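Local coordinates for ferrous iron uptake transporter protein B (Streptococcus thermophilus, PDB 3TAH) that binds guanine nucleotides through its cytosolic N-terminal G-protein region, the part present here, and probably drives GTP-dependent uptake of ferrous iron across the cell membrane, at residues 38-43 and 52-57; 86-91 and 112-117. The protein carries 1 engineered substitution. All blocks are in the same frame, centred on the assembly; numbering follows the deposited sequence.

Contact 1. Residues 38-43 and 52-57; sequences VERKSG and EIQDLP
The amide of Gln54 and the guanidinium of Arg40 are turned 44° apart, and it is the CG methylene of Arg40, not its charged end, that approaches the amide nitrogen NE2, from one side of the amide plane. On the other side Lys41 O lies 3.1 Å from NE2, too badly angled for a hydrogen bond. At the edges, a water is held by Gln54 OE1 and, weakly, by Arg40 NE, while a bend at chi2 (60°) turns the head along its own strand, where NE2 gives a nearly straight bond, 3.0 Å long, to Asp55 O, on a lone pair and within the amide plane. Glutamine suits the place because its head offers both donor and acceptor. The carboxylate of Asp55 has Lys41 CE 3.5 Å from OD2. Lys41 NZ stays 4.2 Å from the same oxygen, beyond a salt bridge, and a water joins the two. Another water lies within hydrogen-bonding distance of OD2 and Glu39 OE2, like charges 4.4 Å apart. Lys16 forms a salt bridge with Asp55 OD1. Gly43 and Ile53 form an antiparallel hydrogen-bonded pair, with Ile53 N 2.8 Å from Gly43 O. At the far end Val38 CG1 meets Pro57 CG at 3.8 Å. This beta hairpin ends in the Asp-Leu-Pro-Gly (G3) motif, predicted to bind GTP; Asp55 binds magnesium in another structure of this protein, though none is bound there here. Strand 28-32 flanks 39-45, strand 4-10 lies beside 51-55, and Phe20 of helix 16-24 packs against Lys41, Ile53 and Asp55.

Contact 2. Residues 86-91 and 112-117; sequences NVVDAT and IALNMI. With BGO (3'-O-(N-methylanthraniloyl)guanosine-5'-diphosphate), chain C.
Val88 touches two side chains of the neighbouring strand: CG2 meets Ile112 CG2 at 3.8 Å, while CG1, anti to the backbone N (chi1 168°), is directed to Leu114 CD1. A branched, wholly apolar residue suits this buried face, which helix 93-105 covers. The backbone of Val88 is bonded twice to the same neighbouring strand, its N donating to Ala113 O and its O accepting from Asn115 N at 2.7 Å. Ala90 continues the pairing, its N bonding to Asn115 O, and its methyl CB is small enough to touch both Leu114 CD1 (3.8 Å) and Ile117 CD1 (3.9 Å), which meet it from directions about a right angle apart. These are parallel neighbours in a beta-alpha-beta unit, and the second strand runs into the Asn-Met-Ile-Asp segment, the counterpart of the NKxD (G4) motif that recognises guanine in GTPases. Ile112, the third residue, lays CG1 alongside Asn86, whose amide is held by Thr100 and by Ile9 O. At the nucleotide end Asn115 ND2 donates to N7 of the bound GDP analogue at 3.2 Å; Thr143 and Ser14 O hold the same amide in place. Met116 N donates to O6 of the base at 3.3 Å. Asp89 OD1 accepts from Thr91 N and Thr91 OG1, both on one face of the carboxylate; the bond from Thr91 N closes an Asx turn.

In the fold
Both contacts belong to the one mixed sheet of the G-protein domain, with centres 19 Å apart and nearest atoms about 7 Å apart, so they do not touch. They follow in series along the chain: the hairpin of contact 1 is complete before strand 83-89 opens contact 2. Between them in the sheet runs strand 4-10, next to 51-55 on one side and 83-89 on the other, and it leads into the P-loop and helix 16-24, which touches both contacts. Contact 1 faces the phosphate side, with the side chain of Asp55 about 7 Å from the nucleotide and binding magnesium in another structure of this protein; contact 2 meets the guanine base.

Contact 1. Residues 38-43 and 52-57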
ATOM      1  N   VAL A  38      10.889  15.451   7.502  1.00 26.06           N
ATOM      2  CA  VAL A  38      10.588  14.031   7.704  1.00 24.92           C
ATOM      3  C   VAL A  38      11.863  13.227   7.476  1.00 23.90           C
ATOM      4  O   VAL A  38      12.551  13.422   6.466  1.00 22.63           O
ATOM      5  CB  VAL A  38       9.499  13.514   6.751  1.00 23.84           C
ATOM      6  CG1 VAL A  38       9.165  12.057   7.063  1.00 24.85           C
ATOM      7  CG2 VAL A  38       8.229  14.377   6.834  1.00 23.73           C
ATOM      8  N   GLU A  39      12.169  12.327   8.406  1.00 23.65           N
ATOM      9  CA  GLU A  39      13.368  11.493   8.313  1.00 23.94           C
ATOM     10  C   GLU A  39      13.369  10.657   7.038  1.00 22.41           C
ATOM     11  O   GLU A  39      12.349  10.073   6.674  1.00 21.12           O
ATOM     12  CB  GLU A  39      13.474  10.561   9.528  1.00 25.22           C
ATOM     13  CG  GLU A  39      14.529   9.464   9.426  1.00 26.03           C
ATOM     14  CD  GLU A  39      14.426   8.481  10.570  1.00 28.85           C
ATOM     15  OE1 GLU A  39      14.992   8.793  11.638  1.00 27.46           O
ATOM     16  OE2 GLU A  39      13.785   7.413  10.391  1.00 28.55           O
ATOM     17  N   ARG A  40      14.519  10.612   6.372  1.00 19.61           N
ATOM     18  CA  ARG A  40      14.747   9.709   5.255  1.00 20.29           C
ATOM     19  C   ARG A  40      15.798   8.714   5.693  1.00 20.72           C
ATOM     20  O   ARG A  40      16.939   9.106   5.981  1.00 20.17           O
ATOM     21  CB  ARG A  40      15.229  10.477   4.037  1.00 22.35           C
ATOM     22  CG  ARG A  40      15.451   9.651   2.787  1.00 22.69           C
ATOM     23  CD  ARG A  40      15.914  10.586   1.683  1.00 27.26           C
ATOM     24  NE  ARG A  40      15.972   9.959   0.372  1.00 28.25           N
ATOM     25  CZ  ARG A  40      16.322  10.598  -0.748  1.00 31.33           C
ATOM     26  NH1 ARG A  40      16.669  11.889  -0.729  1.00 31.13           N
ATOM     27  NH2 ARG A  40      16.341   9.932  -1.900  1.00 32.21           N
ATOM     28  N   LYS A  41      15.420   7.437   5.742  1.00 19.71           N
ATOM     29  CA  LYS A  41      16.303   6.393   6.232  1.00 19.70           C
ATOM     30  C   LYS A  41      16.297   5.204   5.291  1.00 19.54           C
ATOM     31  O   LYS A  41      15.240   4.759   4.850  1.00 18.03           O
ATOM     32  CB  LYS A  41      15.877   5.937   7.619  1.00 20.29           C
ATOM     33  CG  LYS A  41      16.785   4.861   8.238  1.00 23.13           C
ATOM     34  CD  LYS A  41      16.473   4.650   9.715  1.00 23.20           C
ATOM     35  CE  LYS A  41      15.054   4.106   9.945  1.00 23.98           C
ATOM     36  NZ  LYS A  41      14.827   3.750  11.383  1.00 25.50           N
ATOM     37  N   SER A  42      17.489   4.691   5.018  1.00 17.67           N
ATOM     38  CA  SER A  42      17.650   3.499   4.210  1.00 17.66           C
ATOM     39  C   SER A  42      18.828   2.691   4.708  1.00 17.46           C
ATOM     40  O   SER A  42      19.660   3.190   5.476  1.00 16.75           O
ATOM     41  CB  SER A  42      17.860   3.868   2.749  1.00 19.12           C
ATOM     42  OG  SER A  42      19.075   4.588   2.589  1.00 20.62           O
ATOM     43  N   GLY A  43      18.873   1.445   4.253  1.00 18.80           N
ATOM     44  CA  GLY A  43      19.967   0.522   4.562  1.00 19.17           C
ATOM     45  C   GLY A  43      19.991  -0.640   3.601  1.00 18.84           C
ATOM     46  O   GLY A  43      18.952  -1.017   3.054  1.00 20.13           O
ATOM     47  N   GLU A  52      18.366  -2.969  -1.381  1.00 18.70           N
ATOM     48  CA  GLU A  52      18.303  -1.794  -0.516  1.00 17.96           C
ATOM     49  C   GLU A  52      16.896  -1.618   0.043  1.00 17.93           C
ATOM     50  O   GLU A  52      15.917  -1.696  -0.703  1.00 19.30           O
ATOM     51  CB  GLU A  52      18.699  -0.541  -1.275  1.00 18.77           C
ATOM     52  CG  GLU A  52      18.746   0.708  -0.407  1.00 21.81           C
ATOM     53  CD  GLU A  52      19.466   1.858  -1.092  1.00 23.90           C
ATOM     54  OE1 GLU A  52      20.444   2.391  -0.528  1.00 27.71           O
ATOM     55  OE2 GLU A  52      19.053   2.222  -2.202  1.00 27.08           O
ATOM     56  N   ILE A  53      16.813  -1.377   1.344  1.00 16.87           N
ATOM     57  CA  ILE A  53      15.550  -1.111   2.017  1.00 16.80           C
ATOM     58  C   ILE A  53      15.403   0.401   2.136  1.00 17.59           C
ATOM     59  O   ILE A  53      16.235   1.075   2.757  1.00 18.19           O
ATOM     60  CB  ILE A  53      15.495  -1.756   3.416  1.00 15.23           C
ATOM     61  CG1 ILE A  53      15.834  -3.255   3.335  1.00 15.38           C
ATOM     62  CG2 ILE A  53      14.156  -1.531   4.066  1.00 13.99           C
ATOM     63  CD1 ILE A  53      15.006  -4.059   2.380  1.00 14.67           C
ATOM     64  N   GLN A  54      14.355   0.931   1.518  1.00 17.58           N
ATOM     65  CA  GLN A  54      13.982   2.314   1.702  1.00 17.70           C
ATOM     66  C   GLN A  54      12.918   2.310   2.778  1.00 18.35           C
ATOM     67  O   GLN A  54      11.773   1.896   2.520  1.00 17.82           O
ATOM     68  CB  GLN A  54      13.429   2.930   0.406  1.00 17.99           C
ATOM     69  CG  GLN A  54      13.005   4.392   0.553  1.00 19.51           C
ATOM     70  CD  GLN A  54      14.147   5.279   0.977  1.00 21.04           C
ATOM     71  OE1 GLN A  54      15.073   5.478   0.213  1.00 22.39           O
ATOM     72  NE2 GLN A  54      14.091   5.806   2.204  1.00 19.60           N
ATOM     73  N   ASP A  55      13.274   2.751   3.982  1.00 17.71           N
ATOM     74  CA  ASP A  55      12.274   2.917   5.018  1.00 19.00           C
ATOM     75  C   ASP A  55      11.370   4.071   4.585  1.00 19.48           C
ATOM     76  O   ASP A  55      11.808   5.019   3.909  1.00 20.33           O
ATOM     77  CB  ASP A  55      12.898   3.180   6.391  1.00 20.02           C
ATOM     78  CG  ASP A  55      11.900   3.052   7.526  1.00 21.90           C
ATOM     79  OD1 ASP A  55      11.103   2.091   7.535  1.00 24.06           O
ATOM     80  OD2 ASP A  55      11.919   3.922   8.417  1.00 24.69           O
ATOM     81  N   LEU A  56      10.099   3.956   4.945  1.00 17.86           N
ATOM     82  CA  LEU A  56       9.127   5.008   4.719  1.00 17.41           C
ATOM     83  C   LEU A  56       8.453   5.269   6.054  1.00 18.39           C
ATOM     84  O   LEU A  56       8.387   4.362   6.886  1.00 17.22           O
ATOM     85  CB  LEU A  56       8.125   4.598   3.639  1.00 17.35           C
ATOM     86  CG  LEU A  56       8.657   4.434   2.219  1.00 17.80           C
ATOM     87  CD1 LEU A  56       7.543   3.974   1.270  1.00 17.42           C
ATOM     88  CD2 LEU A  56       9.267   5.743   1.693  1.00 18.23           C
ATOM     89  N   PRO A  57       7.960   6.502   6.279  1.00 19.75           N
ATOM     90  CA  PRO A  57       7.335   6.828   7.573  1.00 20.79           C
ATOM     91  C   PRO A  57       6.154   5.913   7.862  1.00 19.30           C
ATOM     92  O   PRO A  57       5.436   5.533   6.935  1.00 20.32           O
ATOM     93  CB  PRO A  57       6.831   8.266   7.395  1.00 20.38           C
ATOM     94  CG  PRO A  57       7.451   8.784   6.184  1.00 20.81           C
ATOM     95  CD  PRO A  57       7.941   7.646   5.347  1.00 21.03           C
TER
HETATM   96  O   HOH W   1      12.466   7.240   5.282  1.00 21.88           O
HETATM   97  O   HOH W   2      12.306   6.615   8.003  1.00 22.81           O
HETATM   98  O   HOH W   3      16.957   7.268   0.530  1.00 33.45           O
HETATM   99  O   HOH W   4      12.420   2.488  10.958  1.00 34.77           O
HETATM  100  O   HOH W   5      21.016   2.786   2.158  1.00 31.36           O

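Contact 2. Residues 86-91 and 112-117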
ATOM      1  N   ASN A  86       5.328  -4.628   2.976  1.00 12.55           N
ATOM      2  CA  ASN A  86       4.296  -4.043   3.821  1.00 11.70           C
ATOM      3  C   ASN A  86       4.301  -4.791   5.151  1.00 13.60           C
ATOM      4  O   ASN A  86       3.956  -5.973   5.189  1.00 11.52           O
ATOM      5  CB  ASN A  86       2.941  -4.128   3.077  1.00 12.90           C
ATOM      6  CG  ASN A  86       1.750  -3.622   3.881  1.00 12.42           C
ATOM      7  OD1 ASN A  86       0.608  -4.036   3.632  1.00 13.17           O
ATOM      8  ND2 ASN A  86       1.991  -2.726   4.831  1.00 12.60           N
ATOM      9  N   VAL A  87       4.697  -4.097   6.220  1.00 12.20           N
ATOM     10  CA  VAL A  87       4.698  -4.656   7.584  1.00 13.06           C
ATOM     11  C   VAL A  87       3.296  -4.468   8.170  1.00 12.82           C
ATOM     12  O   VAL A  87       2.803  -3.340   8.282  1.00 13.67           O
ATOM     13  CB  VAL A  87       5.767  -3.987   8.487  1.00 13.41           C
ATOM     14  CG1 VAL A  87       5.768  -4.592   9.894  1.00 14.46           C
ATOM     15  CG2 VAL A  87       7.142  -4.103   7.845  1.00 14.37           C
ATOM     16  N   VAL A  88       2.667  -5.586   8.514  1.00 14.42           N
ATOM     17  CA  VAL A  88       1.300  -5.636   9.031  1.00 15.27           C
ATOM     18  C   VAL A  88       1.279  -6.303  10.409  1.00 16.83           C
ATOM     19  O   VAL A  88       1.818  -7.393  10.581  1.00 17.27           O
ATOM     20  CB  VAL A  88       0.393  -6.418   8.046  1.00 16.37           C
ATOM     21  CG1 VAL A  88      -0.986  -6.774   8.646  1.00 15.12           C
ATOM     22  CG2 VAL A  88       0.241  -5.622   6.736  1.00 13.61           C
ATOM     23  N   ASP A  89       0.648  -5.628  11.368  1.00 16.86           N
ATOM     24  CA  ASP A  89       0.430  -6.137  12.712  1.00 16.87           C
ATOM     25  C   ASP A  89      -0.686  -7.181  12.727  1.00 14.61           C
ATOM     26  O   ASP A  89      -1.885  -6.838  12.670  1.00 14.21           O
ATOM     27  CB  ASP A  89       0.069  -4.969  13.636  1.00 17.58           C
ATOM     28  CG  ASP A  89      -0.159  -5.393  15.084  1.00 18.68           C
ATOM     29  OD1 ASP A  89      -0.051  -6.583  15.424  1.00 16.97           O
ATOM     30  OD2 ASP A  89      -0.455  -4.502  15.888  1.00 19.28           O
ATOM     31  N   ALA A  90      -0.286  -8.447  12.841  1.00 14.75           N
ATOM     32  CA  ALA A  90      -1.224  -9.573  12.838  1.00 16.38           C
ATOM     33  C   ALA A  90      -2.302  -9.480  13.914  1.00 18.08           C
ATOM     34  O   ALA A  90      -3.398  -9.993  13.708  1.00 18.87           O
ATOM     35  CB  ALA A  90      -0.484 -10.881  12.984  1.00 14.83           C
ATOM     36  N   THR A  91      -1.988  -8.833  15.042  1.00 18.59           N
ATOM     37  CA  THR A  91      -2.925  -8.707  16.169  1.00 19.97           C
ATOM     38  C   THR A  91      -3.952  -7.588  15.960  1.00 21.64           C
ATOM     39  O   THR A  91      -4.832  -7.392  16.785  1.00 20.94           O
ATOM     40  CB  THR A  91      -2.198  -8.456  17.513  1.00 19.65           C
ATOM     41  OG1 THR A  91      -1.775  -7.087  17.593  1.00 18.42           O
ATOM     42  CG2 THR A  91      -1.001  -9.395  17.689  1.00 21.04           C
ATOM     43  N   ILE A 112       3.707  -8.958   1.979  1.00 13.68           N
ATOM     44  CA  ILE A 112       3.351  -8.626   3.368  1.00 12.76           C
ATOM     45  C   ILE A 112       4.204  -9.405   4.361  1.00 12.85           C
ATOM     46  O   ILE A 112       4.298 -10.622   4.233  1.00 14.51           O
ATOM     47  CB  ILE A 112       1.858  -8.899   3.666  1.00 13.12           C
ATOM     48  CG1 ILE A 112       0.950  -7.911   2.918  1.00 14.73           C
ATOM     49  CG2 ILE A 112       1.581  -8.826   5.172  1.00 10.85           C
ATOM     50  CD1 ILE A 112      -0.574  -8.229   3.071  1.00 15.67           C
ATOM     51  N   ALA A 113       4.823  -8.702   5.322  1.00 13.48           N
ATOM     52  CA  ALA A 113       5.420  -9.321   6.508  1.00 13.11           C
ATOM     53  C   ALA A 113       4.300  -9.238   7.535  1.00 14.39           C
ATOM     54  O   ALA A 113       3.985  -8.164   8.034  1.00 14.11           O
ATOM     55  CB  ALA A 113       6.678  -8.578   6.996  1.00 14.36           C
ATOM     56  N   LEU A 114       3.701 -10.387   7.833  1.00 12.95           N
ATOM     57  CA  LEU A 114       2.596 -10.484   8.761  1.00 13.17           C
ATOM     58  C   LEU A 114       3.281 -10.645  10.107  1.00 14.36           C
ATOM     59  O   LEU A 114       3.545 -11.776  10.543  1.00 13.62           O
ATOM     60  CB  LEU A 114       1.684 -11.664   8.398  1.00 13.17           C
ATOM     61  CG  LEU A 114       0.476 -11.903   9.317  1.00 12.93           C
ATOM     62  CD1 LEU A 114      -0.482 -10.725   9.225  1.00 14.28           C
ATOM     63  CD2 LEU A 114      -0.262 -13.199   9.004  1.00 14.82           C
ATOM     64  N   ASN A 115       3.557  -9.494  10.731  1.00 14.25           N
ATOM     65  CA  ASN A 115       4.421  -9.364  11.905  1.00 15.98           C
ATOM     66  C   ASN A 115       3.627  -9.509  13.218  1.00 16.71           C
ATOM     67  O   ASN A 115       2.394  -9.517  13.204  1.00 16.96           O
ATOM     68  CB  ASN A 115       5.217  -8.041  11.806  1.00 16.59           C
ATOM     69  CG  ASN A 115       6.408  -7.977  12.758  1.00 16.88           C
ATOM     70  OD1 ASN A 115       7.220  -8.900  12.820  1.00 15.99           O
ATOM     71  ND2 ASN A 115       6.520  -6.878  13.502  1.00 17.25           N
ATOM     72  N   MET A 116       4.319  -9.634  14.350  0.50 16.56           N
ATOM     73  CA  MET A 116       3.681  -9.862  15.656  0.50 16.93           C
ATOM     74  C   MET A 116       3.006 -11.223  15.733  0.50 17.71           C
ATOM     75  O   MET A 116       2.100 -11.412  16.549  0.50 17.85           O
ATOM     76  CB  MET A 116       2.626  -8.806  15.981  0.50 16.61           C
ATOM     77  CG  MET A 116       3.129  -7.394  15.923  0.50 17.30           C
ATOM     78  SD  MET A 116       3.866  -6.947  17.502  0.50 15.64           S
ATOM     79  CE  MET A 116       4.434  -5.308  17.081  0.50 16.49           C
ATOM     80  N   ILE A 117       3.444 -12.166  14.899  1.00 18.63           N
ATOM     81  CA  ILE A 117       2.799 -13.475  14.821  1.00 20.39           C
ATOM     82  C   ILE A 117       2.919 -14.249  16.155  1.00 21.97           C
ATOM     83  O   ILE A 117       2.042 -15.055  16.506  1.00 21.59           O
ATOM     84  CB  ILE A 117       3.320 -14.289  13.583  1.00 19.52           C
ATOM     85  CG1 ILE A 117       2.220 -15.211  13.056  1.00 21.77           C
ATOM     86  CG2 ILE A 117       4.619 -15.053  13.894  1.00 20.88           C
ATOM     87  CD1 ILE A 117       1.060 -14.454  12.394  1.00 20.17           C
TER
HETATM   88  C'  BGO C 300       8.751  -2.070  22.413  1.00 19.71           C
HETATM   89  N1  BGO C 300       6.625  -9.433  18.145  1.00 20.31           N
HETATM   90  C2  BGO C 300       6.518  -8.839  19.422  1.00 21.64           C
HETATM   91  N2  BGO C 300       6.117  -9.563  20.458  1.00 22.35           N
HETATM   92  N3  BGO C 300       6.816  -7.539  19.577  1.00 18.99           N
HETATM   93  C4  BGO C 300       7.228  -6.817  18.513  1.00 19.18           C
HETATM   94  C5  BGO C 300       7.353  -7.352  17.224  1.00 19.27           C
HETATM   95  C6  BGO C 300       7.049  -8.699  17.032  1.00 20.30           C
HETATM   96  O6  BGO C 300       7.140  -9.248  15.926  1.00 17.09           O
HETATM   97  N7  BGO C 300       7.777  -6.364  16.435  1.00 17.68           N
HETATM   98  C8  BGO C 300       7.915  -5.250  17.157  1.00 19.04           C
HETATM   99  N9  BGO C 300       7.581  -5.547  18.419  1.00 19.42           N
HETATM  100  PA  BGO C 300       8.365  -0.837  16.377  1.00 22.32           P
HETATM  101  PB  BGO C 300       7.247   0.804  14.242  0.60 23.96           P
HETATM  102  C1' BGO C 300       8.496  -2.216  23.929  1.00 20.14           C
HETATM  103  O1' BGO C 300       9.804  -1.610  21.992  1.00 16.66           O
HETATM  104  O1A BGO C 300       9.354  -1.532  15.548  1.00 20.70           O
HETATM  105  C1B BGO C 300       7.529  -4.723  19.588  1.00 19.04           C
HETATM  106  O1B BGO C 300       6.329   0.313  13.215  0.60 23.20           O
HETATM  107  C2' BGO C 300       9.533  -2.048  24.859  1.00 21.94           C
HETATM  108  N2' BGO C 300      10.782  -1.746  24.491  1.00 22.91           N
HETATM  109  O2' BGO C 300       9.643  -4.192  20.470  1.00 17.13           O
HETATM  110  O2A BGO C 300       8.786   0.332  17.217  1.00 27.10           O
HETATM  111  C2B BGO C 300       8.517  -3.688  19.779  1.00 19.07           C
HETATM  112  O2B BGO C 300       8.633   0.926  13.825  0.60 22.76           O
HETATM  113  C3' BGO C 300       9.242  -2.197  26.211  1.00 22.66           C
HETATM  114  O3' BGO C 300       7.846  -2.461  21.557  1.00 18.74           O
HETATM  115  O3A BGO C 300       7.142  -0.304  15.447  1.00 21.96           O
HETATM  116  C3B BGO C 300       8.229  -2.310  20.177  1.00 19.09           C
HETATM  117  O3B BGO C 300       6.734   2.019  14.956  0.60 23.74           O
HETATM  118  C4' BGO C 300       7.964  -2.515  26.631  1.00 22.04           C
HETATM  119  O4' BGO C 300       6.417  -3.789  19.344  1.00 19.78           O
HETATM  120  C4B BGO C 300       6.817  -2.338  19.595  1.00 18.76           C
HETATM  121  C5' BGO C 300       6.930  -2.686  25.719  1.00 22.69           C
HETATM  122  O5' BGO C 300       7.649  -1.920  17.329  1.00 20.34           O
HETATM  123  C5B BGO C 300       6.633  -1.562  18.278  1.00 19.96           C
HETATM  124  C6' BGO C 300       7.203  -2.535  24.354  1.00 21.17           C
HETATM  125  CM' BGO C 300      11.749  -1.086  25.388  1.00 25.83           C